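Local coordinates for GH26A (Muricauda sp. MAR_2010_75, PDB 6Q75), which is a family 26 glycoside hydrolase that probably cleaves beta-mannans or related beta-linked polysaccharides, at residues Val34-Ile39 with Val244-Thr249; Asp262-Leu267 with Pro291-Phe296; Arg204-His209 with Leu214-Asn219. All coordinates share one frame; numbering follows the deposited sequence.

Interaction 1 (Val34-Ile39 with Val244-Thr249)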
# COMPACT_ATOMS: atom_id res chain seq x y z
N VAL A 34 15.48 5.80 -8.65
CA VAL A 34 16.43 4.81 -8.14
C VAL A 34 15.68 3.63 -7.53
O VAL A 34 16.02 2.46 -7.80
CB VAL A 34 17.38 5.47 -7.13
CG1 VAL A 34 18.17 4.41 -6.39
CG2 VAL A 34 18.35 6.40 -7.86
N LEU A 35 14.66 3.90 -6.72
CA LEU A 35 13.91 2.81 -6.08
C LEU A 35 13.14 1.99 -7.10
O LEU A 35 13.10 0.75 -7.02
CB LEU A 35 12.97 3.39 -5.03
CG LEU A 35 12.03 2.45 -4.26
CD1 LEU A 35 12.82 1.28 -3.67
CD2 LEU A 35 11.28 3.24 -3.17
N LEU A 36 12.51 2.65 -8.08
CA LEU A 36 11.78 1.90 -9.10
C LEU A 36 12.72 1.05 -9.95
O LEU A 36 12.38 -0.08 -10.32
CB LEU A 36 10.97 2.84 -9.99
CG LEU A 36 9.57 3.19 -9.50
CD1 LEU A 36 8.93 4.20 -10.47
CD2 LEU A 36 8.71 1.94 -9.34
N ASP A 37 13.91 1.58 -10.29
CA ASP A 37 14.88 0.77 -11.02
C ASP A 37 15.29 -0.43 -10.19
O ASP A 37 15.46 -1.55 -10.71
CB ASP A 37 16.11 1.60 -11.40
CG ASP A 37 17.22 0.74 -12.01
OD1 ASP A 37 16.94 0.00 -12.98
OD2 ASP A 37 18.37 0.79 -11.51
N TYR A 38 15.47 -0.22 -8.88
CA TYR A 38 15.83 -1.34 -8.01
C TYR A 38 14.73 -2.39 -7.98
O TYR A 38 15.00 -3.59 -8.07
CB TYR A 38 16.11 -0.80 -6.61
CG TYR A 38 16.40 -1.87 -5.60
CD1 TYR A 38 17.57 -2.62 -5.66
CD2 TYR A 38 15.49 -2.12 -4.57
CE1 TYR A 38 17.83 -3.61 -4.72
CE2 TYR A 38 15.74 -3.11 -3.63
CZ TYR A 38 16.91 -3.83 -3.71
OH TYR A 38 17.14 -4.80 -2.75
N ILE A 39 13.47 -1.96 -7.86
CA ILE A 39 12.36 -2.92 -7.82
C ILE A 39 12.25 -3.66 -9.16
O ILE A 39 12.01 -4.88 -9.19
CB ILE A 39 11.06 -2.19 -7.44
CG1 ILE A 39 11.09 -1.76 -5.97
CG2 ILE A 39 9.84 -3.06 -7.69
CD1 ILE A 39 9.93 -0.82 -5.56
N VAL A 244 -0.57 4.18 -12.62
CA VAL A 244 -0.16 3.13 -11.67
C VAL A 244 1.29 2.75 -11.97
O VAL A 244 1.64 2.50 -13.12
CB VAL A 244 -1.07 1.89 -11.77
CG1 VAL A 244 -0.54 0.77 -10.86
CG2 VAL A 244 -2.54 2.23 -11.44
N ASP A 245 2.14 2.70 -10.92
CA ASP A 245 3.53 2.23 -11.04
C ASP A 245 3.66 0.75 -10.73
O ASP A 245 4.42 0.04 -11.41
CB ASP A 245 4.44 3.00 -10.07
CG ASP A 245 4.70 4.45 -10.51
OD1 ASP A 245 5.20 4.69 -11.64
OD2 ASP A 245 4.38 5.36 -9.71
N ILE A 246 2.98 0.28 -9.70
CA ILE A 246 3.14 -1.08 -9.19
C ILE A 246 1.75 -1.61 -8.88
O ILE A 246 0.92 -0.88 -8.34
CB ILE A 246 4.04 -1.08 -7.95
CG1 ILE A 246 5.43 -0.56 -8.30
CG2 ILE A 246 4.14 -2.52 -7.33
CD1 ILE A 246 6.44 -0.80 -7.24
N LEU A 247 1.50 -2.90 -9.17
CA LEU A 247 0.24 -3.53 -8.78
C LEU A 247 0.47 -4.47 -7.61
O LEU A 247 1.51 -5.12 -7.51
CB LEU A 247 -0.42 -4.29 -9.95
CG LEU A 247 -0.93 -3.46 -11.14
CD1 LEU A 247 0.20 -2.93 -12.01
CD2 LEU A 247 -1.96 -4.24 -11.99
N ALA A 248 -0.46 -4.48 -6.67
CA ALA A 248 -0.27 -5.27 -5.48
C ALA A 248 -1.59 -5.91 -5.09
O ALA A 248 -2.67 -5.47 -5.51
CB ALA A 248 0.25 -4.43 -4.31
N THR A 249 -1.50 -6.94 -4.28
CA THR A 249 -2.71 -7.57 -3.76
C THR A 249 -2.45 -8.03 -2.33
O THR A 249 -1.31 -8.20 -1.90
CB THR A 249 -3.18 -8.72 -4.65
OG1 THR A 249 -4.54 -9.04 -4.30
CG2 THR A 249 -2.30 -9.92 -4.49
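I246 at the start of strand 246-251 meets L36 and I39 of helix 30-40, which comes before the first barrel strand and lies at the N-terminal end of the (beta/alpha)8 barrel expected of family 26. L36 and I39, one turn apart on the same helical face, both point toward the strand. The I246 side chain runs out to meet them, its CG1 anti to the carbonyl carbon (chi1 -62°), with CD1 extended beyond. L36 and I246 lie alongside each other, pointing opposite ways, CD2 of L36 lying 4.1 Å from CD1 of I246. I39 crosses I246 obliquely: its CD1 is 3.9 Å and its CG2 4.1 Å from the same I246 CD1, so this one methyl touches both arms of the isoleucine. I39 also touches S294 of strand 293-299 and L35 leans on I215 of strand 214-221, so with I246 the helix packs on three strands; W295 touches I246 from strand 293-299. D245 crosses L36 at about a right angle. Its carboxylate is engaged elsewhere, OD1 with V24 N and OD2 with W216 N, and its contact with the helix is plain packing: L36 CD1 rests 3.9 Å from D245 OD1.

Interaction 2 (Asp262-Leu267 with Pro291-Phe296)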
# COMPACT_ATOMS: atom_id res chain seq x y z
N ASP A 262 -1.61 -15.32 -11.69
CA ASP A 262 -1.67 -15.17 -13.15
C ASP A 262 -2.56 -13.98 -13.57
O ASP A 262 -2.22 -13.25 -14.51
CB ASP A 262 -2.21 -16.45 -13.78
CG ASP A 262 -1.20 -17.59 -13.75
OD1 ASP A 262 0.01 -17.35 -13.58
OD2 ASP A 262 -1.64 -18.75 -13.91
N GLN A 263 -3.68 -13.78 -12.87
CA GLN A 263 -4.56 -12.64 -13.17
C GLN A 263 -3.88 -11.31 -12.97
O GLN A 263 -4.02 -10.40 -13.80
CB GLN A 263 -5.80 -12.66 -12.25
CG GLN A 263 -7.04 -11.90 -12.76
CD GLN A 263 -8.21 -11.88 -11.73
OE1 GLN A 263 -8.04 -12.33 -10.60
NE2 GLN A 263 -9.27 -11.13 -12.04
N LEU A 264 -3.10 -11.17 -11.90
CA LEU A 264 -2.48 -9.88 -11.64
C LEU A 264 -1.32 -9.64 -12.58
O LEU A 264 -1.13 -8.50 -13.03
CB LEU A 264 -2.00 -9.79 -10.20
CG LEU A 264 -1.73 -8.38 -9.69
CD1 LEU A 264 -3.02 -7.58 -9.58
CD2 LEU A 264 -1.05 -8.49 -8.34
N VAL A 265 -0.53 -10.67 -12.87
CA VAL A 265 0.57 -10.53 -13.82
C VAL A 265 0.03 -10.08 -15.18
O VAL A 265 0.61 -9.21 -15.84
CB VAL A 265 1.36 -11.85 -13.94
CG1 VAL A 265 2.31 -11.78 -15.12
CG2 VAL A 265 2.12 -12.13 -12.65
N LYS A 266 -1.10 -10.66 -15.60
CA LYS A 266 -1.69 -10.30 -16.89
C LYS A 266 -2.09 -8.83 -16.92
O LYS A 266 -1.81 -8.12 -17.89
CB LYS A 266 -2.91 -11.18 -17.15
CG LYS A 266 -3.61 -10.91 -18.46
CD LYS A 266 -4.92 -11.70 -18.56
CE LYS A 266 -5.96 -10.93 -19.37
N LEU A 267 -2.73 -8.36 -15.86
CA LEU A 267 -3.17 -6.97 -15.81
C LEU A 267 -1.97 -6.03 -15.76
O LEU A 267 -2.01 -4.94 -16.35
CB LEU A 267 -4.07 -6.78 -14.58
CG LEU A 267 -4.67 -5.40 -14.34
CD1 LEU A 267 -5.48 -4.95 -15.56
CD2 LEU A 267 -5.53 -5.40 -13.07
N PRO A 291 7.59 -16.06 -8.67
CA PRO A 291 8.81 -15.27 -8.42
C PRO A 291 8.61 -13.78 -8.66
O PRO A 291 9.46 -13.00 -8.25
CB PRO A 291 9.82 -15.86 -9.41
CG PRO A 291 8.98 -16.37 -10.53
CD PRO A 291 7.67 -16.83 -9.92
N LYS A 292 7.53 -13.38 -9.31
CA LYS A 292 7.38 -11.97 -9.64
C LYS A 292 6.99 -11.10 -8.45
O LYS A 292 7.04 -9.87 -8.56
CB LYS A 292 6.36 -11.83 -10.77
CG LYS A 292 6.90 -12.23 -12.15
CD LYS A 292 5.81 -12.16 -13.20
CE LYS A 292 6.19 -12.92 -14.46
NZ LYS A 292 7.12 -12.17 -15.30
N TRP A 293 6.56 -11.67 -7.32
CA TRP A 293 6.25 -10.83 -6.17
C TRP A 293 7.50 -10.06 -5.75
O TRP A 293 8.54 -10.66 -5.48
CB TRP A 293 5.71 -11.66 -5.00
CG TRP A 293 4.44 -12.40 -5.26
CD1 TRP A 293 4.26 -13.77 -5.16
CD2 TRP A 293 3.14 -11.85 -5.55
NE1 TRP A 293 2.94 -14.09 -5.40
CE2 TRP A 293 2.24 -12.93 -5.65
CE3 TRP A 293 2.66 -10.55 -5.77
CZ2 TRP A 293 0.89 -12.76 -5.95
CZ3 TRP A 293 1.31 -10.38 -6.06
CH2 TRP A 293 0.44 -11.48 -6.15
N SER A 294 7.38 -8.73 -5.68
CA SER A 294 8.54 -7.89 -5.41
C SER A 294 8.76 -7.62 -3.94
O SER A 294 9.90 -7.36 -3.55
CB SER A 294 8.41 -6.54 -6.12
OG SER A 294 8.10 -6.74 -7.48
N TRP A 295 7.70 -7.62 -3.14
CA TRP A 295 7.83 -7.54 -1.69
C TRP A 295 6.60 -8.20 -1.09
O TRP A 295 5.63 -8.49 -1.78
CB TRP A 295 8.03 -6.09 -1.17
CG TRP A 295 6.81 -5.20 -1.17
CD1 TRP A 295 5.80 -5.16 -0.23
CD2 TRP A 295 6.50 -4.19 -2.14
NE1 TRP A 295 4.87 -4.18 -0.58
CE2 TRP A 295 5.28 -3.59 -1.75
CE3 TRP A 295 7.12 -3.74 -3.31
CZ2 TRP A 295 4.67 -2.54 -2.49
CZ3 TRP A 295 6.51 -2.71 -4.06
CH2 TRP A 295 5.30 -2.12 -3.63
N PHE A 296 6.70 -8.49 0.20
CA PHE A 296 5.53 -8.83 1.00
C PHE A 296 5.54 -7.92 2.21
O PHE A 296 6.60 -7.45 2.62
CB PHE A 296 5.55 -10.32 1.43
CG PHE A 296 6.71 -10.69 2.32
CD1 PHE A 296 6.71 -10.37 3.68
CD2 PHE A 296 7.76 -11.45 1.82
CE1 PHE A 296 7.77 -10.77 4.52
CE2 PHE A 296 8.82 -11.83 2.65
CZ PHE A 296 8.82 -11.50 4.00
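V265 of helix 258-268 and K292, just before strand 293-299, form the nearest backbone pair, their CA atoms 8.1 Å apart, and side chains alone close the distance between the two segments. V265 and K292 meet at about a right angle. The two methyls of the valine sit against the middle of the lysine chain: CD of K292 is 3.7 Å from V265 CG2 and 4.0 Å from V265 CG1. Farther along, K292 CE is 4.1 Å from V265 CG1. The lysine runs extended through CE and bends at its last torsion (chi4 -78°), which turns NZ aside, and it is the aliphatic part of the chain that covers the valine. This half of the contact lies toward the surface, since K292 is exposed and V265 partly exposed. The buried half belongs to L264 and W293, also crossing at about a right angle. In the (beta/alpha)8 barrel the helix follows the sixth strand, 246-251, while W293 opens the eighth, and here the two meet in the layer between helices and sheet, over the seventh strand. V265 and W293 both touch I273 of that strand, and W293 also reaches L275. L264 places CG anti to its own backbone N (chi1 -162°), which carries CD2 to the six-membered ring of the indole, 3.8 Å from W293 CZ3 and 4.0 Å from W293 CH2. The methyl approaches the ring obliquely. At the other end of the indole, NE1 is hydrogen-bonded to Q290 OE1, which ties the rotation of the ring to the chain just ahead of the strand. Y261 of the same helix as L264 packs its ring on that of W293, planes at about 60°, and its OH is hydrogen-bonded to K292 N.

Interaction 3 (Arg204-His209 with Leu214-Asn219)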
# COMPACT_ATOMS: atom_id res chain seq x y z
N ARG A 204 -4.83 15.55 -7.61
CA ARG A 204 -4.62 16.47 -6.50
C ARG A 204 -3.22 16.32 -5.92
O ARG A 204 -2.56 17.30 -5.60
CB ARG A 204 -5.66 16.25 -5.40
CG ARG A 204 -5.50 17.31 -4.28
CD ARG A 204 -6.77 17.67 -3.53
NE ARG A 204 -6.60 18.91 -2.77
CZ ARG A 204 -6.91 20.13 -3.22
NH1 ARG A 204 -7.44 20.29 -4.43
NH2 ARG A 204 -6.72 21.20 -2.45
N LEU A 205 -2.73 15.10 -5.78
CA LEU A 205 -1.42 14.95 -5.15
C LEU A 205 -0.29 15.33 -6.09
O LEU A 205 0.63 16.07 -5.70
CB LEU A 205 -1.28 13.51 -4.67
CG LEU A 205 -2.20 13.14 -3.52
CD1 LEU A 205 -1.79 11.73 -3.03
CD2 LEU A 205 -2.08 14.12 -2.37
N VAL A 206 -0.34 14.87 -7.34
CA VAL A 206 0.78 15.10 -8.25
C VAL A 206 0.73 16.50 -8.85
O VAL A 206 1.75 17.19 -8.96
CB VAL A 206 0.78 14.02 -9.35
CG1 VAL A 206 1.87 14.32 -10.42
CG2 VAL A 206 0.94 12.61 -8.73
N ASN A 207 -0.44 16.93 -9.28
CA ASN A 207 -0.48 18.21 -9.99
C ASN A 207 -0.74 19.38 -9.05
O ASN A 207 -0.10 20.42 -9.18
CB ASN A 207 -1.54 18.16 -11.08
CG ASN A 207 -1.21 17.14 -12.14
OD1 ASN A 207 -0.05 16.99 -12.52
ND2 ASN A 207 -2.23 16.44 -12.62
N HIS A 208 -1.68 19.25 -8.12
CA HIS A 208 -1.94 20.39 -7.25
C HIS A 208 -0.83 20.54 -6.23
O HIS A 208 -0.26 21.63 -6.06
CB HIS A 208 -3.28 20.23 -6.55
CG HIS A 208 -3.56 21.31 -5.55
ND1 HIS A 208 -3.92 22.59 -5.92
CD2 HIS A 208 -3.52 21.31 -4.20
CE1 HIS A 208 -4.10 23.32 -4.84
NE2 HIS A 208 -3.86 22.57 -3.78
N HIS A 209 -0.45 19.44 -5.58
CA HIS A 209 0.55 19.48 -4.52
C HIS A 209 1.97 19.24 -5.01
O HIS A 209 2.90 19.36 -4.22
CB HIS A 209 0.20 18.45 -3.43
CG HIS A 209 -0.97 18.86 -2.58
ND1 HIS A 209 -0.97 20.01 -1.83
CD2 HIS A 209 -2.17 18.27 -2.36
CE1 HIS A 209 -2.12 20.12 -1.19
NE2 HIS A 209 -2.86 19.07 -1.49
N LEU A 214 6.20 10.09 -4.95
CA LEU A 214 5.31 8.95 -4.75
C LEU A 214 5.48 7.92 -5.86
O LEU A 214 5.63 8.27 -7.04
CB LEU A 214 3.85 9.40 -4.69
CG LEU A 214 3.57 10.59 -3.77
CD1 LEU A 214 2.11 11.00 -3.82
CD2 LEU A 214 3.96 10.23 -2.34
N ILE A 215 5.55 6.65 -5.46
CA ILE A 215 5.39 5.51 -6.36
C ILE A 215 3.97 5.01 -6.17
O ILE A 215 3.58 4.65 -5.05
CB ILE A 215 6.42 4.41 -6.06
CG1 ILE A 215 7.82 4.88 -6.49
CG2 ILE A 215 6.07 3.11 -6.77
CD1 ILE A 215 8.94 4.06 -5.88
N TRP A 216 3.17 4.98 -7.23
CA TRP A 216 1.74 4.73 -7.07
C TRP A 216 1.47 3.24 -7.09
O TRP A 216 1.59 2.59 -8.13
CB TRP A 216 0.93 5.46 -8.14
CG TRP A 216 0.88 6.94 -7.83
CD1 TRP A 216 1.88 7.85 -7.98
CD2 TRP A 216 -0.21 7.63 -7.20
NE1 TRP A 216 1.46 9.09 -7.53
CE2 TRP A 216 0.19 8.97 -7.04
CE3 TRP A 216 -1.49 7.26 -6.79
CZ2 TRP A 216 -0.65 9.93 -6.47
CZ3 TRP A 216 -2.31 8.21 -6.22
CH2 TRP A 216 -1.89 9.54 -6.09
N VAL A 217 1.05 2.71 -5.94
CA VAL A 217 0.82 1.28 -5.80
C VAL A 217 -0.69 1.08 -5.77
O VAL A 217 -1.36 1.50 -4.82
CB VAL A 217 1.46 0.70 -4.54
CG1 VAL A 217 1.23 -0.86 -4.51
CG2 VAL A 217 2.96 1.03 -4.49
N TRP A 218 -1.21 0.42 -6.81
CA TRP A 218 -2.61 0.05 -6.90
C TRP A 218 -2.75 -1.30 -6.22
O TRP A 218 -2.25 -2.30 -6.74
CB TRP A 218 -3.03 -0.00 -8.37
CG TRP A 218 -4.47 -0.39 -8.65
CD1 TRP A 218 -5.56 0.46 -8.75
CD2 TRP A 218 -4.95 -1.70 -8.94
NE1 TRP A 218 -6.69 -0.26 -9.08
CE2 TRP A 218 -6.34 -1.59 -9.19
CE3 TRP A 218 -4.34 -2.96 -9.00
CZ2 TRP A 218 -7.13 -2.69 -9.50
CZ3 TRP A 218 -5.14 -4.06 -9.31
CH2 TRP A 218 -6.51 -3.92 -9.55
N ASN A 219 -3.39 -1.33 -5.04
CA ASN A 219 -3.32 -2.48 -4.11
C ASN A 219 -4.74 -3.03 -3.96
O ASN A 219 -5.55 -2.47 -3.22
CB ASN A 219 -2.75 -2.03 -2.76
CG ASN A 219 -2.30 -3.19 -1.85
OD1 ASN A 219 -1.46 -2.99 -0.97
ND2 ASN A 219 -2.87 -4.39 -2.04
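Helix residues 204-208, among them L205 and V206, run roughly antiparallel to strand 214-219, with L214 and W216 on the facing side: the axes approach to 11.1 Å and their N-to-C directions make 146°. Residues 204-208 include a wider pi-type turn, in which R204 O accepts H209 N at 3.0 Å, while the bond from H208 N is weak. L205 points toward the strand and comes in at a slant to the W216 indole; with CG anti to the carbonyl carbon (chi1 -68°), its CD1 comes 3.8 Å from W216 CH2. The same methyl also touches L214, 4.0 Å from that residue's CD1, the two leucines crossing at about a right angle. V206 CG2 lies along the NE1-CE2-CZ2 side of the indole, 3.8 Å from both NE1 and CZ2 of W216. L205 and V206 thus share the ring, and both reach CZ2. Replacing W216 with an alanine would probably open a gap under this part of the helix, leaving L205 CD1 and V206 CG2 without the indole they rest on and W172 without its edge-to-face partner. W216 also meets the ring of Y202, one turn before V206 in helix 194-208. Strand 170-173, helix 194-208 and strand 214-221 form a beta-alpha-beta crossover between parallel neighbours of the barrel sheet. Within it L205 touches W172 of strand 170-173; it also touches V153 of helix 144-165, where R204 NE forms a salt bridge and H209 NE2 a hydrogen bond with D154 OD1.

Overall arrangement
All three contacts join a helix to the parallel barrel sheet. Interaction 1 spans the longest stretch of chain, and interaction 3 falls between its two segments; interaction 2 follows in series. Their centres are about 11 Å (1 and 2), 13 Å (1 and 3) and 21 Å (2 and 3) apart. Strands 214-221 and 246-251 are neighbours in the sheet, while 273-278 separates 246-251 from 293-299. Strand 246-251 touches both other contacts: T249 CG2 packs 3.6 Å from W293 CH2, and A248 N reaches W218 O at 2.8 Å. Family 26 belongs to clan GH-A, so the active site is probably at the C-terminal end of the strands, away from interaction 1.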